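Local coordinates for protein transcriptional regulator, SorC family (Enterococcus faecalis, PDB 2O0M) that probably regulates transcription as a member of the SorC family, binding DNA and a carbohydrate effector, the latter through its Rossmann-like C-terminal domain, at residues A305-G309 and K310-K314; P224-Q227 and E228-L232; K321-P324 and K325-L329. All blocks are in the same frame, centred on the assembly; numbering follows the deposited sequence.

Contact 1 (A305-G309 and K310-K314). With PO4 (phosphate ion), chain B.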
ATOM      1  N   ALA A 305       3.771  -1.043  -5.533  1.00  9.50           N
ATOM      2  CA  ALA A 305       4.310  -1.140  -4.178  1.00  9.64           C
ATOM      3  C   ALA A 305       5.401  -0.070  -4.021  1.00  9.64           C
ATOM      4  O   ALA A 305       6.266   0.089  -4.891  1.00 10.35           O
ATOM      5  CB  ALA A 305       4.899  -2.493  -3.935  1.00  9.63           C
ATOM      6  N   ILE A 306       5.373   0.647  -2.902  1.00 10.06           N
ATOM      7  CA  ILE A 306       6.352   1.699  -2.638  1.00  9.92           C
ATOM      8  C   ILE A 306       6.973   1.423  -1.284  1.00 10.34           C
ATOM      9  O   ILE A 306       6.300   1.521  -0.270  1.00 10.05           O
ATOM     10  CB  ILE A 306       5.692   3.097  -2.598  1.00 10.37           C
ATOM     11  CG1 ILE A 306       4.883   3.347  -3.869  1.00 10.58           C
ATOM     12  CG2 ILE A 306       6.759   4.176  -2.428  1.00 10.57           C
ATOM     13  CD1 ILE A 306       4.185   4.717  -3.911  1.00 11.34           C
ATOM     14  N   ALA A 307       8.262   1.113  -1.264  1.00 10.26           N
ATOM     15  CA  ALA A 307       8.933   0.761  -0.014  1.00 10.30           C
ATOM     16  C   ALA A 307      10.423   0.921  -0.197  1.00 10.80           C
ATOM     17  O   ALA A 307      11.002   0.418  -1.167  1.00 10.82           O
ATOM     18  CB  ALA A 307       8.588  -0.650   0.423  1.00 10.66           C
ATOM     19  N   GLY A 308      11.034   1.617   0.750  1.00 10.53           N
ATOM     20  CA  GLY A 308      12.453   1.910   0.661  1.00 10.53           C
ATOM     21  C   GLY A 308      13.142   1.810   2.000  1.00 10.83           C
ATOM     22  O   GLY A 308      12.498   1.605   3.039  1.00 10.58           O
ATOM     23  N   GLY A 309      14.459   1.977   1.953  1.00 10.97           N
ATOM     24  CA  GLY A 309      15.312   1.951   3.135  1.00 11.34           C
ATOM     25  C   GLY A 309      15.946   0.581   3.302  1.00 11.81           C
ATOM     26  O   GLY A 309      15.308  -0.444   3.078  1.00 12.17           O
ATOM     27  N   LYS A 310      17.216   0.555   3.695  1.00 11.65           N
ATOM     28  CA  LYS A 310      17.857  -0.701   4.038  1.00 11.71           C
ATOM     29  C   LYS A 310      17.040  -1.457   5.105  1.00 11.31           C
ATOM     30  O   LYS A 310      16.984  -2.688   5.103  1.00 11.80           O
ATOM     31  CB  LYS A 310      19.288  -0.454   4.529  1.00 11.94           C
ATOM     32  CG  LYS A 310      20.027  -1.725   4.886  1.00 12.87           C
ATOM     33  CD  LYS A 310      19.972  -2.039   6.365  1.00 15.29           C
ATOM     34  CE  LYS A 310      20.474  -3.447   6.610  1.00 15.69           C
ATOM     35  NZ  LYS A 310      20.421  -3.869   8.024  1.00 16.96           N
ATOM     36  N   THR A 311      16.374  -0.716   5.984  1.00 10.98           N
ATOM     37  CA  THR A 311      15.628  -1.327   7.084  1.00 10.85           C
ATOM     38  C   THR A 311      14.459  -2.189   6.598  1.00 10.80           C
ATOM     39  O   THR A 311      13.983  -3.049   7.332  1.00 10.95           O
ATOM     40  CB  THR A 311      15.065  -0.264   8.061  1.00 10.98           C
ATOM     41  OG1 THR A 311      14.186   0.637   7.364  1.00 11.46           O
ATOM     42  CG2 THR A 311      16.199   0.517   8.736  1.00 11.96           C
ATOM     43  N   LYS A 312      14.008  -1.946   5.370  1.00 10.89           N
ATOM     44  CA  LYS A 312      12.860  -2.664   4.801  1.00 10.80           C
ATOM     45  C   LYS A 312      13.238  -3.799   3.848  1.00 10.71           C
ATOM     46  O   LYS A 312      12.356  -4.481   3.315  1.00  9.93           O
ATOM     47  CB  LYS A 312      11.913  -1.679   4.099  1.00 11.25           C
ATOM     48  CG  LYS A 312      10.992  -0.937   5.065  1.00 10.34           C
ATOM     49  CD  LYS A 312       9.757  -0.374   4.361  1.00 10.89           C
ATOM     50  CE  LYS A 312       8.871   0.390   5.329  1.00 10.86           C
ATOM     51  NZ  LYS A 312       7.602   0.813   4.687  1.00 10.52           N
ATOM     52  N   ALA A 313      14.532  -4.037   3.657  1.00 10.62           N
ATOM     53  CA  ALA A 313      14.972  -5.060   2.710  1.00 10.93           C
ATOM     54  C   ALA A 313      14.341  -6.430   2.998  1.00 10.78           C
ATOM     55  O   ALA A 313      13.875  -7.110   2.092  1.00 11.06           O
ATOM     56  CB  ALA A 313      16.485  -5.168   2.712  1.00 11.38           C
ATOM     57  N   LYS A 314      14.339  -6.838   4.259  1.00 11.29           N
ATOM     58  CA  LYS A 314      13.780  -8.139   4.628  1.00 11.84           C
ATOM     59  C   LYS A 314      12.274  -8.200   4.381  1.00 11.47           C
ATOM     60  O   LYS A 314      11.764  -9.178   3.830  1.00 10.42           O
ATOM     61  CB  LYS A 314      14.085  -8.459   6.088  1.00 12.38           C
ATOM     62  CG  LYS A 314      15.550  -8.755   6.362  1.00 14.13           C
ATOM     63  CD  LYS A 314      15.815  -8.856   7.846  1.00 15.14           C
ATOM     64  CE  LYS A 314      17.079  -9.644   8.154  1.00 18.56           C
ATOM     65  NZ  LYS A 314      18.257  -9.211   7.358  1.00 21.10           N
TER
HETATM   66  P   PO4 B 401       5.312   2.410   6.938  1.00 17.36           P
HETATM   67  O1  PO4 B 401       6.297   1.301   7.016  1.00 19.86           O
HETATM   68  O2  PO4 B 401       5.447   3.210   5.696  1.00 17.99           O
HETATM   69  O3  PO4 B 401       3.932   1.868   7.140  1.00 22.36           O
HETATM   70  O4  PO4 B 401       5.518   3.313   8.115  1.00 21.83           O
HETATM   71  O   HOH W   1       9.171   2.704   2.967  1.00 16.36           O

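Contact 2 (P224-Q227 and E228-L232)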
ATOM      1  N   PRO A 224     -26.256   1.437   3.108  1.00 21.88           N
ATOM      2  CA  PRO A 224     -26.013   1.621   1.679  1.00 21.99           C
ATOM      3  C   PRO A 224     -24.770   2.452   1.364  1.00 21.48           C
ATOM      4  O   PRO A 224     -24.097   2.182   0.372  1.00 21.31           O
ATOM      5  CB  PRO A 224     -27.274   2.346   1.200  1.00 22.51           C
ATOM      6  CG  PRO A 224     -28.318   1.907   2.137  1.00 22.26           C
ATOM      7  CD  PRO A 224     -27.634   1.826   3.468  1.00 22.26           C
ATOM      8  N   SER A 225     -24.478   3.444   2.200  1.00 21.11           N
ATOM      9  CA  SER A 225     -23.308   4.313   1.993  1.00 20.69           C
ATOM     10  C   SER A 225     -21.998   3.543   2.153  1.00 20.48           C
ATOM     11  O   SER A 225     -21.060   3.734   1.387  1.00 20.16           O
ATOM     12  CB  SER A 225     -23.326   5.498   2.973  1.00 20.85           C
ATOM     13  OG  SER A 225     -23.234   5.062   4.317  1.00 20.44           O
ATOM     14  N   ILE A 226     -21.930   2.691   3.167  1.00 19.58           N
ATOM     15  CA  ILE A 226     -20.747   1.853   3.397  1.00 19.73           C
ATOM     16  C   ILE A 226     -20.596   0.826   2.269  1.00 19.55           C
ATOM     17  O   ILE A 226     -19.492   0.604   1.754  1.00 18.98           O
ATOM     18  CB  ILE A 226     -20.844   1.123   4.754  1.00 19.41           C
ATOM     19  CG1 ILE A 226     -20.817   2.121   5.924  1.00 19.46           C
ATOM     20  CG2 ILE A 226     -19.754   0.046   4.899  1.00 19.41           C
ATOM     21  CD1 ILE A 226     -19.474   2.776   6.184  1.00 19.21           C
ATOM     22  N   GLN A 227     -21.707   0.200   1.893  1.00 19.55           N
ATOM     23  CA  GLN A 227     -21.716  -0.792   0.818  1.00 20.39           C
ATOM     24  C   GLN A 227     -21.228  -0.190  -0.483  1.00 19.94           C
ATOM     25  O   GLN A 227     -20.507  -0.833  -1.250  1.00 19.57           O
ATOM     26  CB  GLN A 227     -23.136  -1.336   0.596  1.00 20.48           C
ATOM     27  CG  GLN A 227     -23.681  -2.217   1.707  1.00 22.37           C
ATOM     28  CD  GLN A 227     -25.182  -2.488   1.560  1.00 22.88           C
ATOM     29  OE1 GLN A 227     -25.845  -1.961   0.653  1.00 26.91           O
ATOM     30  NE2 GLN A 227     -25.727  -3.312   2.457  1.00 24.97           N
ATOM     31  N   GLU A 228     -21.644   1.047  -0.728  1.00 19.85           N
ATOM     32  CA  GLU A 228     -21.294   1.766  -1.940  1.00 19.95           C
ATOM     33  C   GLU A 228     -19.781   1.911  -2.033  1.00 18.86           C
ATOM     34  O   GLU A 228     -19.201   1.664  -3.082  1.00 18.39           O
ATOM     35  CB  GLU A 228     -21.971   3.128  -1.925  1.00 20.15           C
ATOM     36  CG  GLU A 228     -21.776   3.984  -3.151  1.00 22.01           C
ATOM     37  CD  GLU A 228     -22.776   5.131  -3.192  1.00 23.10           C
ATOM     38  OE1 GLU A 228     -23.979   4.886  -2.931  1.00 28.33           O
ATOM     39  OE2 GLU A 228     -22.365   6.272  -3.476  1.00 28.59           O
ATOM     40  N   VAL A 229     -19.149   2.279  -0.924  1.00 18.23           N
ATOM     41  CA  VAL A 229     -17.692   2.427  -0.925  1.00 17.86           C
ATOM     42  C   VAL A 229     -16.981   1.072  -1.033  1.00 17.15           C
ATOM     43  O   VAL A 229     -16.002   0.951  -1.776  1.00 16.80           O
ATOM     44  CB  VAL A 229     -17.183   3.262   0.270  1.00 17.58           C
ATOM     45  CG1 VAL A 229     -15.644   3.357   0.250  1.00 17.80           C
ATOM     46  CG2 VAL A 229     -17.790   4.660   0.217  1.00 18.02           C
ATOM     47  N   LEU A 230     -17.473   0.049  -0.329  1.00 16.49           N
ATOM     48  CA  LEU A 230     -16.908  -1.303  -0.452  1.00 16.76           C
ATOM     49  C   LEU A 230     -17.002  -1.802  -1.894  1.00 17.03           C
ATOM     50  O   LEU A 230     -16.088  -2.452  -2.392  1.00 16.65           O
ATOM     51  CB  LEU A 230     -17.568  -2.292   0.517  1.00 16.76           C
ATOM     52  CG  LEU A 230     -17.259  -2.067   2.003  1.00 16.16           C
ATOM     53  CD1 LEU A 230     -18.150  -2.965   2.850  1.00 17.48           C
ATOM     54  CD2 LEU A 230     -15.772  -2.298   2.326  1.00 16.79           C
ATOM     55  N   THR A 231     -18.089  -1.462  -2.578  1.00 17.17           N
ATOM     56  CA  THR A 231     -18.242  -1.845  -3.978  1.00 17.48           C
ATOM     57  C   THR A 231     -17.240  -1.101  -4.864  1.00 17.49           C
ATOM     58  O   THR A 231     -16.614  -1.713  -5.728  1.00 17.71           O
ATOM     59  CB  THR A 231     -19.697  -1.632  -4.450  1.00 17.83           C
ATOM     60  OG1 THR A 231     -20.550  -2.480  -3.675  1.00 17.33           O
ATOM     61  CG2 THR A 231     -19.869  -1.975  -5.924  1.00 18.06           C
ATOM     62  N   LEU A 232     -17.071   0.199  -4.633  1.00 17.48           N
ATOM     63  CA  LEU A 232     -16.071   0.989  -5.359  1.00 17.71           C
ATOM     64  C   LEU A 232     -14.695   0.355  -5.196  1.00 17.28           C
ATOM     65  O   LEU A 232     -13.952   0.180  -6.169  1.00 17.51           O
ATOM     66  CB  LEU A 232     -16.040   2.442  -4.874  1.00 18.02           C
ATOM     67  CG  LEU A 232     -17.206   3.328  -5.336  1.00 19.25           C
ATOM     68  CD1 LEU A 232     -17.297   4.599  -4.500  1.00 20.57           C
ATOM     69  CD2 LEU A 232     -17.071   3.664  -6.811  1.00 21.49           C
TER

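Contact 3 (K321-P324 and K325-L329)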
ATOM      1  N   LYS A 321       7.719 -11.919  -2.715  1.00 20.26           N
ATOM      2  CA  LYS A 321       7.778 -13.321  -3.161  1.00 22.36           C
ATOM      3  C   LYS A 321       6.523 -13.761  -3.886  1.00 23.50           C
ATOM      4  O   LYS A 321       6.608 -14.428  -4.938  1.00 25.19           O
ATOM      5  CB  LYS A 321       8.027 -14.262  -1.977  1.00 22.84           C
ATOM      6  CG  LYS A 321       9.477 -14.465  -1.676  1.00 24.65           C
ATOM      7  CD  LYS A 321       9.694 -15.488  -0.588  1.00 24.58           C
ATOM      8  CE  LYS A 321      11.143 -15.913  -0.521  1.00 25.59           C
ATOM      9  NZ  LYS A 321      11.433 -16.782   0.643  1.00 27.64           N
ATOM     10  N   ASN A 322       5.375 -13.387  -3.325  1.00 23.65           N
ATOM     11  CA  ASN A 322       4.064 -13.737  -3.872  1.00 23.83           C
ATOM     12  C   ASN A 322       3.247 -12.548  -4.408  1.00 23.03           C
ATOM     13  O   ASN A 322       2.051 -12.692  -4.645  1.00 23.90           O
ATOM     14  CB  ASN A 322       3.248 -14.504  -2.817  1.00 25.12           C
ATOM     15  CG  ASN A 322       2.625 -13.591  -1.730  1.00 27.85           C
ATOM     16  OD1 ASN A 322       2.889 -12.374  -1.649  1.00 30.53           O
ATOM     17  ND2 ASN A 322       1.792 -14.200  -0.882  1.00 30.04           N
ATOM     18  N   ALA A 323       3.878 -11.384  -4.592  1.00 21.16           N
ATOM     19  CA  ALA A 323       3.215 -10.217  -5.177  1.00 19.67           C
ATOM     20  C   ALA A 323       2.811 -10.515  -6.627  1.00 18.28           C
ATOM     21  O   ALA A 323       3.468 -11.323  -7.287  1.00 15.67           O
ATOM     22  CB  ALA A 323       4.122  -9.008  -5.142  1.00 19.70           C
ATOM     23  N   PRO A 324       1.741  -9.855  -7.131  1.00 17.25           N
ATOM     24  CA  PRO A 324       1.340 -10.069  -8.519  1.00 17.18           C
ATOM     25  C   PRO A 324       2.484  -9.716  -9.448  1.00 16.15           C
ATOM     26  O   PRO A 324       3.195  -8.748  -9.195  1.00 15.18           O
ATOM     27  CB  PRO A 324       0.196  -9.075  -8.719  1.00 17.11           C
ATOM     28  CG  PRO A 324      -0.348  -8.884  -7.356  1.00 17.66           C
ATOM     29  CD  PRO A 324       0.839  -8.899  -6.461  1.00 18.09           C
ATOM     30  N   LYS A 325       2.659 -10.490 -10.509  1.00 15.70           N
ATOM     31  CA  LYS A 325       3.819 -10.295 -11.367  1.00 15.28           C
ATOM     32  C   LYS A 325       3.801  -8.966 -12.102  1.00 15.07           C
ATOM     33  O   LYS A 325       4.845  -8.481 -12.524  1.00 15.38           O
ATOM     34  CB  LYS A 325       3.988 -11.476 -12.339  1.00 16.06           C
ATOM     35  CG  LYS A 325       4.300 -12.799 -11.651  1.00 17.63           C
ATOM     36  CD  LYS A 325       5.282 -12.631 -10.496  1.00 20.24           C
ATOM     37  CE  LYS A 325       5.950 -13.895 -10.113  1.00 21.53           C
ATOM     38  NZ  LYS A 325       7.048 -13.598  -9.168  1.00 22.42           N
ATOM     39  N   GLN A 326       2.627  -8.355 -12.227  1.00 14.40           N
ATOM     40  CA  GLN A 326       2.516  -7.043 -12.873  1.00 14.03           C
ATOM     41  C   GLN A 326       2.928  -5.879 -11.963  1.00 13.69           C
ATOM     42  O   GLN A 326       2.935  -4.737 -12.412  1.00 13.33           O
ATOM     43  CB  GLN A 326       1.099  -6.788 -13.395  1.00 14.52           C
ATOM     44  CG  GLN A 326       0.019  -6.585 -12.324  1.00 14.67           C
ATOM     45  CD  GLN A 326      -0.682  -7.866 -11.936  1.00 16.00           C
ATOM     46  OE1 GLN A 326      -0.080  -8.941 -11.957  1.00 17.37           O
ATOM     47  NE2 GLN A 326      -1.966  -7.767 -11.581  1.00 13.99           N
ATOM     48  N   THR A 327       3.261  -6.175 -10.710  1.00 13.43           N
ATOM     49  CA  THR A 327       3.618  -5.146  -9.716  1.00 13.65           C
ATOM     50  C   THR A 327       4.777  -4.263 -10.219  1.00 13.70           C
ATOM     51  O   THR A 327       5.742  -4.762 -10.796  1.00 14.58           O
ATOM     52  CB  THR A 327       3.998  -5.776  -8.349  1.00 13.76           C
ATOM     53  OG1 THR A 327       2.872  -6.495  -7.812  1.00 12.77           O
ATOM     54  CG2 THR A 327       4.424  -4.718  -7.329  1.00 14.22           C
ATOM     55  N   TRP A 328       4.643  -2.956 -10.023  1.00 13.13           N
ATOM     56  CA  TRP A 328       5.757  -2.019 -10.154  1.00 13.58           C
ATOM     57  C   TRP A 328       6.248  -1.763  -8.734  1.00 13.17           C
ATOM     58  O   TRP A 328       5.453  -1.413  -7.858  1.00 12.48           O
ATOM     59  CB  TRP A 328       5.299  -0.688 -10.757  1.00 15.51           C
ATOM     60  CG  TRP A 328       5.005  -0.699 -12.220  1.00 17.81           C
ATOM     61  CD1 TRP A 328       4.185  -1.558 -12.886  1.00 20.53           C
ATOM     62  CD2 TRP A 328       5.477   0.241 -13.191  1.00 20.04           C
ATOM     63  NE1 TRP A 328       4.147  -1.234 -14.228  1.00 21.13           N
ATOM     64  CE2 TRP A 328       4.933  -0.134 -14.435  1.00 20.18           C
ATOM     65  CE3 TRP A 328       6.326   1.348 -13.134  1.00 20.59           C
ATOM     66  CZ2 TRP A 328       5.198   0.565 -15.605  1.00 19.78           C
ATOM     67  CZ3 TRP A 328       6.588   2.045 -14.309  1.00 19.95           C
ATOM     68  CH2 TRP A 328       6.027   1.646 -15.520  1.00 19.99           C
ATOM     69  N   LEU A 329       7.548  -1.926  -8.500  1.00 12.26           N
ATOM     70  CA  LEU A 329       8.127  -1.641  -7.188  1.00 12.23           C
ATOM     71  C   LEU A 329       8.906  -0.336  -7.266  1.00 11.46           C
ATOM     72  O   LEU A 329       9.876  -0.238  -8.019  1.00 12.41           O
ATOM     73  CB  LEU A 329       9.045  -2.771  -6.723  1.00 11.97           C
ATOM     74  CG  LEU A 329       9.833  -2.516  -5.430  1.00 13.02           C
ATOM     75  CD1 LEU A 329       8.906  -2.312  -4.238  1.00 13.23           C
ATOM     76  CD2 LEU A 329      10.802  -3.648  -5.155  1.00 13.24           C
TER
HETATM   77  O   HOH W   2       6.067 -11.999  -7.180  1.00 27.21           O

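Contact 1 (A305-G309 and K310-K314)
A phosphate pocket lies beside the turn where Ala307, Gly308 and Gly309 meet Lys312, and the lysine reaches back along the glycines to the anion. CG of Lys312 stands anti to its carbonyl carbon (chi1 -80°) and the chain beyond is extended, which carries the ammonium group past the peptide of Gly308: Lys312 CB lies 3.5 Å from Gly308 O, and Lys312 CD packs 4.1 Å from Ala307 CB. At the far end Lys312 NZ donates to phosphate O1 at 2.7 Å, with a weaker, longer bond to O2. Ile243 O also receives a bond from NZ, as does a water 3.0 Å from Lys312 NZ; the same water takes the N-H of Gly308, its oxygen 3.1 Å from Gly308 N, tying the ammonium group to the backbone. This is the strand-to-helix turn of a beta-alpha-beta unit, strand 302-306, helix 313-320, strand 328-332, in the putative sugar-binding domain. Thr153 OG1 and Arg252 NH1 also bind the phosphate, which probably came from the crystallisation liquor but may mark where an anionic part of an effector would sit. The turn itself is closed by Lys312 N donating to Gly309 O at 3.0 Å. Gly309 has a positive phi of 98°, where a beta carbon would collide with the carbonyl oxygen of Gly308, so glycine suits the place. The hydroxyl of Thr311, on an exposed residue, is hydrogen-bonded to Asp118 OD1.

Contact 2 (P224-Q227 and E228-L232)
Backbone bonds between Pro224-Gln227 and Glu228-Leu232 come first, each linking a carbonyl to the N-H four residues on. Glu228 N reaches Pro224 O at 2.9 Å, and Leu230 N reaches Ile226 O at 3.0 Å; the bond from Val229 N to Ser225 O is weak. Proline suits the first turn of a helix, where its missing N-H costs no such bond. The side-chain hydrogen bond belongs to Thr231. Its OG1 lies anti to the carbonyl carbon (chi1 -62°), which turns the hydroxyl back along the helix, and Thr231 OG1 donates to Gln227 O at 2.9 Å. Thr231 N donates to Gln227 O too, at 2.8 Å, and the two donors approach from opposite faces of the carbonyl plane, so one acceptor serves both and the exposed hydroxyl is satisfied within the helix. All this lies in the amphipathic helix 224-234 of the putative sugar-binding domain, just after helix 214-221. Apolar contact runs along its inner side: Ile226 and Leu230, one turn apart, lie side by side and point the same way, with CG2 of Ile226 4.0 Å from CD1 of Leu230. Leu220 packs on Ile226 and Leu221 on Leu230, so helix 214-221 covers this apolar side. Charged and polar ends turn to other partners, Glu228 OE2 forming a salt bridge with Arg204 and Gln227 NE2 donating to Leu221 O.

Contact 3 (K321-P324 and K325-L329)
Pro324 and Thr327 meet across a type I beta turn that leads the chain from helix 313-320 into strand 328-332, the closing connection of a beta-alpha-beta unit. Lys321, at the start of the linker, sends its long side chain outward, where NZ donates to Glu279 O; an exposed position suits a charged end, here held by a backbone carbonyl. Ala323 comes next, and its methyl lies close to the hydroxyl of Thr327, Ala323 CB 3.9 Å from Thr327 OG1, where a small side chain suits the buried position. Its carbonyl oxygen is linked by water to the following lysine: the water lies 2.7 Å from Ala323 O and accepts from Lys325 NZ at 2.7 Å. The bend at chi2 of Lys325 (-40°) folds the chain back past the carbonyls of Ala323 and Pro324, bringing NZ to the water, and Phe105 O takes a further bond from NZ. Pro324 supplies the carbonyl that opens the turn, Lys325 and Gln326 forming its corners; its buried ring rests on Leu297 and Gln298. The amide end of Gln326 comes up to the CB edge of that ring: with CG between its own backbone N and carbonyl carbon (chi1 69°), a second bend at chi2 brings Gln326 OE1 to 3.3 Å from Pro324 CB, while NE2 donates to Ile300 O and Gln298 O. Two donors from Thr327 grip the carbonyl of Pro324. Thr327 N donates to Pro324 O at 3.0 Å and closes the turn; Thr327 OG1, tilted 17° from the carbonyl plane, donates to Pro324 O at 2.7 Å.

In the fold
Contacts 1 and 3 stand at the two ends of helix 313-320, in the unit that carries the chain from strand 302-306 to its parallel neighbour 328-332; they touch through Ala305 and Trp328, probably by a backbone hydrogen bond. Contact 2 is separate, in helix 224-234, its centre about 33 Å from that of contact 1 and across the chain's centre from it. All three mix buried and exposed residues, but the centres of contacts 1 and 3 lie about 12 Å from the chain's centre and that of contact 2 about 20 Å, nearer the surface. At the start of helix 313-320, contact 1 uses glycines and a lysine to meet an anion, whereas contact 3, after its end, uses a proline and a threonine to shape a turn. In contact 2 regular helical bonds and an apolar strip prevail.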